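Side-chain contacts in eukaryotic translation initiation factor 2A (Schizosaccharomyces pombe, PDB 3WJ9), which probably directs binding of methionyl-tRNAi to 40S ribosomal subunits in a codon-dependent manner, early in the translation of a small number of specific mRNAs: residues R196-S199 and S205-S208; V147-T152 and P201-P206. All blocks are in the same frame, centred on the assembly; numbering follows the deposited sequence.

Interaction 1. Residues R196-S199 and S205-S208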
ATOM      1  N   ARG A 196       1.811  21.294  -2.557  1.00 82.13           N
ATOM      2  CA  ARG A 196       0.544  22.016  -2.496  1.00 86.22           C
ATOM      3  C   ARG A 196      -0.621  21.143  -2.020  1.00 81.93           C
ATOM      4  O   ARG A 196      -0.703  19.964  -2.361  1.00 79.04           O
ATOM      5  CB  ARG A 196       0.220  22.602  -3.873  1.00 93.73           C
ATOM      6  CG  ARG A 196      -0.345  23.995  -3.804  1.00 87.87           C
ATOM      7  CD  ARG A 196       0.767  25.001  -3.742  1.00104.85           C
ATOM      8  NE  ARG A 196       1.506  25.104  -4.989  1.00102.01           N
ATOM      9  CZ  ARG A 196       1.094  25.824  -6.023  1.00103.33           C
ATOM     10  NH1 ARG A 196      -0.032  26.519  -5.933  1.00 96.58           N
ATOM     11  NH2 ARG A 196       1.815  25.872  -7.133  1.00 98.05           N
ATOM     12  N   THR A 197      -1.523  21.718  -1.231  1.00 79.67           N
ATOM     13  CA  THR A 197      -2.742  21.003  -0.853  1.00 62.41           C
ATOM     14  C   THR A 197      -3.986  21.785  -1.267  1.00 66.80           C
ATOM     15  O   THR A 197      -4.005  23.016  -1.223  1.00 79.95           O
ATOM     16  CB  THR A 197      -2.815  20.725   0.662  1.00 68.07           C
ATOM     17  OG1 THR A 197      -2.980  21.958   1.371  1.00 83.62           O
ATOM     18  CG2 THR A 197      -1.547  20.028   1.146  1.00 58.62           C
ATOM     19  N   TYR A 198      -5.020  21.055  -1.672  1.00 69.03           N
ATOM     20  CA  TYR A 198      -6.280  21.652  -2.097  1.00 68.53           C
ATOM     21  C   TYR A 198      -7.471  20.848  -1.596  1.00 69.73           C
ATOM     22  O   TYR A 198      -7.435  19.617  -1.579  1.00 74.11           O
ATOM     23  CB  TYR A 198      -6.349  21.749  -3.625  1.00 73.01           C
ATOM     24  CG  TYR A 198      -5.541  22.869  -4.236  1.00 91.48           C
ATOM     25  CD1 TYR A 198      -4.205  22.686  -4.565  1.00100.99           C
ATOM     26  CD2 TYR A 198      -6.122  24.098  -4.519  1.00 79.59           C
ATOM     27  CE1 TYR A 198      -3.466  23.702  -5.134  1.00 99.78           C
ATOM     28  CE2 TYR A 198      -5.389  25.118  -5.093  1.00 88.24           C
ATOM     29  CZ  TYR A 198      -4.060  24.916  -5.395  1.00 96.14           C
ATOM     30  OH  TYR A 198      -3.322  25.928  -5.965  1.00 94.32           O
ATOM     31  N   SER A 199      -8.529  21.541  -1.193  1.00 67.79           N
ATOM     32  CA  SER A 199      -9.812  20.886  -0.975  1.00 60.14           C
ATOM     33  C   SER A 199     -10.461  20.687  -2.339  1.00 70.92           C
ATOM     34  O   SER A 199     -10.340  21.547  -3.214  1.00 83.78           O
ATOM     35  CB  SER A 199     -10.711  21.710  -0.048  1.00 72.35           C
ATOM     36  OG  SER A 199     -11.952  21.060   0.171  1.00 59.53           O
ATOM     37  N   SER A 205      -9.235  28.006  -3.957  1.00 74.41           N
ATOM     38  CA  SER A 205      -8.541  28.420  -2.745  1.00 74.99           C
ATOM     39  C   SER A 205      -7.623  27.329  -2.198  1.00 78.14           C
ATOM     40  O   SER A 205      -8.092  26.375  -1.575  1.00 82.96           O
ATOM     41  CB  SER A 205      -9.564  28.825  -1.685  1.00 66.22           C
ATOM     42  OG  SER A 205     -10.380  29.873  -2.178  1.00 79.36           O
ATOM     43  N   PRO A 206      -6.309  27.467  -2.436  1.00 69.83           N
ATOM     44  CA  PRO A 206      -5.311  26.546  -1.884  1.00 59.31           C
ATOM     45  C   PRO A 206      -5.402  26.476  -0.366  1.00 72.10           C
ATOM     46  O   PRO A 206      -5.925  27.393   0.265  1.00 84.22           O
ATOM     47  CB  PRO A 206      -3.980  27.164  -2.322  1.00 71.40           C
ATOM     48  CG  PRO A 206      -4.313  27.968  -3.520  1.00 80.43           C
ATOM     49  CD  PRO A 206      -5.697  28.494  -3.296  1.00 82.60           C
ATOM     50  N   LEU A 207      -4.905  25.393   0.215  1.00 75.48           N
ATOM     51  CA  LEU A 207      -4.899  25.259   1.661  1.00 60.36           C
ATOM     52  C   LEU A 207      -3.462  25.301   2.167  1.00 61.34           C
ATOM     53  O   LEU A 207      -3.214  25.546   3.344  1.00 68.84           O
ATOM     54  CB  LEU A 207      -5.604  23.971   2.090  1.00 68.63           C
ATOM     55  CG  LEU A 207      -7.052  23.830   1.612  1.00 66.87           C
ATOM     56  CD1 LEU A 207      -7.737  22.635   2.258  1.00 77.01           C
ATOM     57  CD2 LEU A 207      -7.847  25.104   1.869  1.00 63.88           C
ATOM     58  N   SER A 208      -2.520  25.082   1.256  1.00 66.51           N
ATOM     59  CA  SER A 208      -1.099  25.170   1.568  1.00 70.76           C
ATOM     60  C   SER A 208      -0.318  25.477   0.301  1.00 81.59           C
ATOM     61  O   SER A 208      -0.620  24.933  -0.752  1.00 72.23           O
ATOM     62  CB  SER A 208      -0.605  23.866   2.201  1.00 75.31           C
ATOM     63  OG  SER A 208       0.804  23.746   2.134  1.00 79.14           O
TER
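Thr-197 faces two residues, Leu-207 and Ser-208, in a classic beta bulge. The bulge lies in the hairpin of strands 193-199 and 206-212, the last two strands of one four-stranded antiparallel blade in the N-terminal beta-propeller part of the factor. The firm bond runs from Leu-207 N to Thr-197 O, 2.9 Å long and nearly straight at 169°. The donor sits 32° from the carbonyl plane of Thr-197. The return bond, from Thr-197 N to Ser-208 O, is weak at 3.4 Å. Thr-197 thus spends both backbone groups on the outermost strand. Its neighbours turn the other way: Arg-196 bonds to the backbone of Val-183 and Tyr-198 to that of Val-181. Leu-207 also has a backbone bond to Thr-256, outside the hairpin.

The Thr-197 hydroxyl lies between its own backbone N and carbonyl carbon (chi1 68°), which brings OG1 over the bulge. It packs against the CB atoms of Leu-207 and Ser-208. OG1 is also 3.2 Å from Ser-208 N, but the angle is too poor for a hydrogen bond. Arg-196 bends at chi2 and chi3, and its CG and CD lie against Ser-208 O. That oxygen also takes the weak bond and a CA-H...O contact from Arg-196.

Beyond the bulge, the Tyr-198 ring runs alongside Pro-206. The ring meets the proline obliquely, with Tyr-198 CE2 3.4 Å from Pro-206 CG. Leu-207 reaches across to Ser-199 on the partner strand, where its CD1 lies 3.7 Å from Ser-199 N and 3.9 Å from Ser-199 CB.

Interaction 2. Residues V147-T152 and P201-P206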
ATOM      1  N   VAL A 147      -3.842  17.539 -13.362  1.00 70.28           N
ATOM      2  CA  VAL A 147      -4.351  16.410 -12.585  1.00 64.41           C
ATOM      3  C   VAL A 147      -5.853  16.364 -12.868  1.00 74.38           C
ATOM      4  O   VAL A 147      -6.550  17.366 -12.713  1.00 83.76           O
ATOM      5  CB  VAL A 147      -4.108  16.454 -11.061  1.00 77.06           C
ATOM      6  CG1 VAL A 147      -5.082  15.544 -10.326  1.00 56.50           C
ATOM      7  CG2 VAL A 147      -2.668  16.083 -10.749  1.00 84.28           C
ATOM      8  N   HIS A 148      -6.343  15.201 -13.290  1.00 66.88           N
ATOM      9  CA  HIS A 148      -7.756  15.033 -13.624  1.00 65.52           C
ATOM     10  C   HIS A 148      -8.544  14.346 -12.511  1.00 58.30           C
ATOM     11  O   HIS A 148      -8.035  13.457 -11.830  1.00 67.92           O
ATOM     12  CB  HIS A 148      -7.907  14.235 -14.921  1.00 69.13           C
ATOM     13  CG  HIS A 148      -7.332  14.920 -16.123  1.00 62.56           C
ATOM     14  ND1 HIS A 148      -6.871  16.216 -16.089  1.00 68.13           N
ATOM     15  CD2 HIS A 148      -7.151  14.484 -17.392  1.00 64.94           C
ATOM     16  CE1 HIS A 148      -6.425  16.552 -17.290  1.00 67.83           C
ATOM     17  NE2 HIS A 148      -6.586  15.522 -18.096  1.00 71.80           N
ATOM     18  N   PHE A 149      -9.793  14.767 -12.340  1.00 58.06           N
ATOM     19  CA  PHE A 149     -10.701  14.150 -11.380  1.00 57.28           C
ATOM     20  C   PHE A 149     -11.911  13.579 -12.105  1.00 62.04           C
ATOM     21  O   PHE A 149     -12.357  14.133 -13.106  1.00 65.50           O
ATOM     22  CB  PHE A 149     -11.146  15.161 -10.321  1.00 60.64           C
ATOM     23  CG  PHE A 149     -10.034  15.642  -9.436  1.00 67.86           C
ATOM     24  CD1 PHE A 149      -9.186  16.653  -9.854  1.00 70.91           C
ATOM     25  CD2 PHE A 149      -9.842  15.088  -8.183  1.00 62.43           C
ATOM     26  CE1 PHE A 149      -8.163  17.099  -9.043  1.00 69.54           C
ATOM     27  CE2 PHE A 149      -8.821  15.530  -7.366  1.00 59.05           C
ATOM     28  CZ  PHE A 149      -7.981  16.537  -7.798  1.00 69.99           C
ATOM     29  N   TYR A 150     -12.440  12.471 -11.598  1.00 49.31           N
ATOM     30  CA  TYR A 150     -13.565  11.801 -12.240  1.00 47.12           C
ATOM     31  C   TYR A 150     -14.670  11.467 -11.246  1.00 54.88           C
ATOM     32  O   TYR A 150     -14.448  11.455 -10.038  1.00 62.36           O
ATOM     33  CB  TYR A 150     -13.104  10.512 -12.926  1.00 51.20           C
ATOM     34  CG  TYR A 150     -12.157  10.703 -14.092  1.00 49.78           C
ATOM     35  CD1 TYR A 150     -10.819  11.015 -13.885  1.00 46.22           C
ATOM     36  CD2 TYR A 150     -12.599  10.552 -15.399  1.00 52.39           C
ATOM     37  CE1 TYR A 150      -9.953  11.185 -14.945  1.00 53.83           C
ATOM     38  CE2 TYR A 150     -11.738  10.719 -16.468  1.00 60.22           C
ATOM     39  CZ  TYR A 150     -10.416  11.036 -16.234  1.00 62.84           C
ATOM     40  OH  TYR A 150      -9.554  11.204 -17.294  1.00 74.52           O
ATOM     41  N   GLU A 151     -15.865  11.208 -11.765  1.00 53.41           N
ATOM     42  CA  GLU A 151     -16.915  10.565 -10.986  1.00 60.98           C
ATOM     43  C   GLU A 151     -16.861   9.069 -11.265  1.00 56.86           C
ATOM     44  O   GLU A 151     -16.989   8.652 -12.410  1.00 68.41           O
ATOM     45  CB  GLU A 151     -18.298  11.118 -11.335  1.00 59.01           C
ATOM     46  CG  GLU A 151     -18.672  12.404 -10.620  1.00 73.84           C
ATOM     47  CD  GLU A 151     -20.124  12.778 -10.844  1.00 78.86           C
ATOM     48  OE1 GLU A 151     -20.678  13.549 -10.033  1.00 65.02           O
ATOM     49  OE2 GLU A 151     -20.714  12.294 -11.833  1.00 68.46           O
ATOM     50  N   THR A 152     -16.665   8.263 -10.227  1.00 38.21           N
ATOM     51  CA  THR A 152     -16.494   6.825 -10.417  1.00 44.95           C
ATOM     52  C   THR A 152     -17.723   6.179 -11.052  1.00 57.66           C
ATOM     53  O   THR A 152     -17.607   5.273 -11.876  1.00 58.97           O
ATOM     54  CB  THR A 152     -16.181   6.111  -9.087  1.00 52.60           C
ATOM     55  OG1 THR A 152     -17.248   6.328  -8.154  1.00 68.98           O
ATOM     56  CG2 THR A 152     -14.877   6.640  -8.497  1.00 53.79           C
ATOM     57  N   PRO A 201     -13.729  20.528  -3.176  1.00 93.25           N
ATOM     58  CA  PRO A 201     -14.623  21.673  -3.377  1.00102.19           C
ATOM     59  C   PRO A 201     -13.892  22.959  -3.791  1.00 87.47           C
ATOM     60  O   PRO A 201     -14.347  23.648  -4.704  1.00 89.45           O
ATOM     61  CB  PRO A 201     -15.254  21.854  -2.003  1.00 86.63           C
ATOM     62  CG  PRO A 201     -15.320  20.480  -1.452  1.00 87.77           C
ATOM     63  CD  PRO A 201     -14.145  19.718  -2.014  1.00 83.78           C
ATOM     64  N   ASN A 202     -12.831  23.291  -3.068  1.00 73.20           N
ATOM     65  CA  ASN A 202     -12.083  24.486  -3.376  1.00 57.47           C
ATOM     66  C   ASN A 202     -10.864  24.168  -4.214  1.00 60.89           C
ATOM     67  O   ASN A 202      -9.810  23.803  -3.701  1.00 55.54           O
ATOM     68  CB  ASN A 202     -11.661  25.198  -2.088  1.00 78.81           C
ATOM     69  CG  ASN A 202     -12.673  25.030  -0.971  1.00 88.06           C
ATOM     70  OD1 ASN A 202     -13.865  24.847  -1.219  1.00 75.66           O
ATOM     71  ND2 ASN A 202     -12.200  25.091   0.268  1.00 65.81           N
ATOM     72  N   PHE A 203     -11.023  24.352  -5.516  1.00 63.23           N
ATOM     73  CA  PHE A 203      -9.904  24.430  -6.449  1.00 67.11           C
ATOM     74  C   PHE A 203      -9.350  25.846  -6.417  1.00 78.89           C
ATOM     75  O   PHE A 203      -8.145  26.070  -6.564  1.00 74.76           O
ATOM     76  CB  PHE A 203     -10.342  24.060  -7.872  1.00 73.60           C
ATOM     77  CG  PHE A 203     -10.929  22.677  -7.993  1.00 70.40           C
ATOM     78  CD1 PHE A 203     -10.117  21.556  -7.984  1.00 55.22           C
ATOM     79  CD2 PHE A 203     -12.294  22.505  -8.133  1.00 67.42           C
ATOM     80  CE1 PHE A 203     -10.658  20.285  -8.100  1.00 71.95           C
ATOM     81  CE2 PHE A 203     -12.842  21.240  -8.252  1.00 65.29           C
ATOM     82  CZ  PHE A 203     -12.021  20.126  -8.232  1.00 73.94           C
ATOM     83  N   ASN A 204     -10.255  26.794  -6.207  1.00 77.89           N
ATOM     84  CA  ASN A 204      -9.933  28.206  -6.262  1.00 73.01           C
ATOM     85  C   ASN A 204      -8.991  28.585  -5.124  1.00 81.37           C
ATOM     86  O   ASN A 204      -8.033  29.335  -5.299  1.00 90.96           O
ATOM     87  CB  ASN A 204     -11.207  29.023  -6.161  1.00 88.26           C
ATOM     88  CG  ASN A 204     -12.413  28.293  -6.730  1.00 90.57           C
ATOM     89  OD1 ASN A 204     -13.416  28.129  -6.041  1.00 80.68           O
ATOM     90  ND2 ASN A 204     -12.320  27.844  -7.979  1.00 92.27           N
ATOM     91  N   SER A 205      -9.235  28.006  -3.957  1.00 74.41           N
ATOM     92  CA  SER A 205      -8.541  28.420  -2.745  1.00 74.99           C
ATOM     93  C   SER A 205      -7.623  27.329  -2.198  1.00 78.14           C
ATOM     94  O   SER A 205      -8.092  26.375  -1.575  1.00 82.96           O
ATOM     95  CB  SER A 205      -9.564  28.825  -1.685  1.00 66.22           C
ATOM     96  OG  SER A 205     -10.380  29.873  -2.178  1.00 79.36           O
ATOM     97  N   PRO A 206      -6.309  27.467  -2.436  1.00 69.83           N
ATOM     98  CA  PRO A 206      -5.311  26.546  -1.884  1.00 59.31           C
ATOM     99  C   PRO A 206      -5.402  26.476  -0.366  1.00 72.10           C
ATOM    100  O   PRO A 206      -5.925  27.393   0.265  1.00 84.22           O
ATOM    101  CB  PRO A 206      -3.980  27.164  -2.322  1.00 71.40           C
ATOM    102  CG  PRO A 206      -4.313  27.968  -3.520  1.00 80.43           C
ATOM    103  CD  PRO A 206      -5.697  28.494  -3.296  1.00 82.60           C
TER
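Phe-149, which meets Phe-203 through its ring, is held in its sheet by backbone hydrogen bonding to Ala-161 of strand 161-162. The side chain then carries the contact by itself, and the meeting with Phe-203 is wholly apolar. The pair is T-shaped (edge-to-face). Phe-203 supplies the edge and Phe-149 the face. The ring planes stand at 65° and the centroids are 5.9 Å apart. The approach is off-centre: Phe-203 CE1 comes over one side of the Phe-149 face, 4.2 Å from Phe-149 CE1 and 4.3 Å from Phe-149 CD1. With CG turned to the side of the backbone N (chi1 -66° in Phe-149, and much the same in Phe-203), each ring is sent out toward the opposite segment. The two side chains come from opposite sides and meet through the CE1 corner of each ring.

The two backbones stay well apart, with 11.4 Å between the CA atoms of Phe-149 and Phe-203. The contact therefore depends on the reach of two long side chains. In the beta-propeller it joins neighbouring blades. Phe-149 belongs to strand 146-151, the third strand of its blade. Phe-203 comes from the loop between strands 193-199 and 206-212 of the next blade.

Strand 161-162 is the fourth strand, at the edge of the Phe-149 blade, and both rings also touch Ala-161 there. Ile-200, just ahead of the loop segment, packs on Phe-149 as well. Phe-149 is buried, whereas Phe-203 remains partly exposed.

How the interactions relate
After the earlier blades, the chain reaches strand 146-151, which gives interaction 2 its first half. It finishes that blade with strand 161-162 and starts the next. Strand 193-199 then brings in the first half of interaction 1. The loop at 201-206 turns back to the earlier blade and closes interaction 2, a long loop of 48 residues. Interaction 1 closes at 205-208, after five residues. The two cross in sequence and share Ser-205 and Pro-206. Interaction 1 ties strands within a blade, and interaction 2 ties that blade to its predecessor. They touch where Tyr-198 CE2 packs 3.3 Å from Phe-203 O.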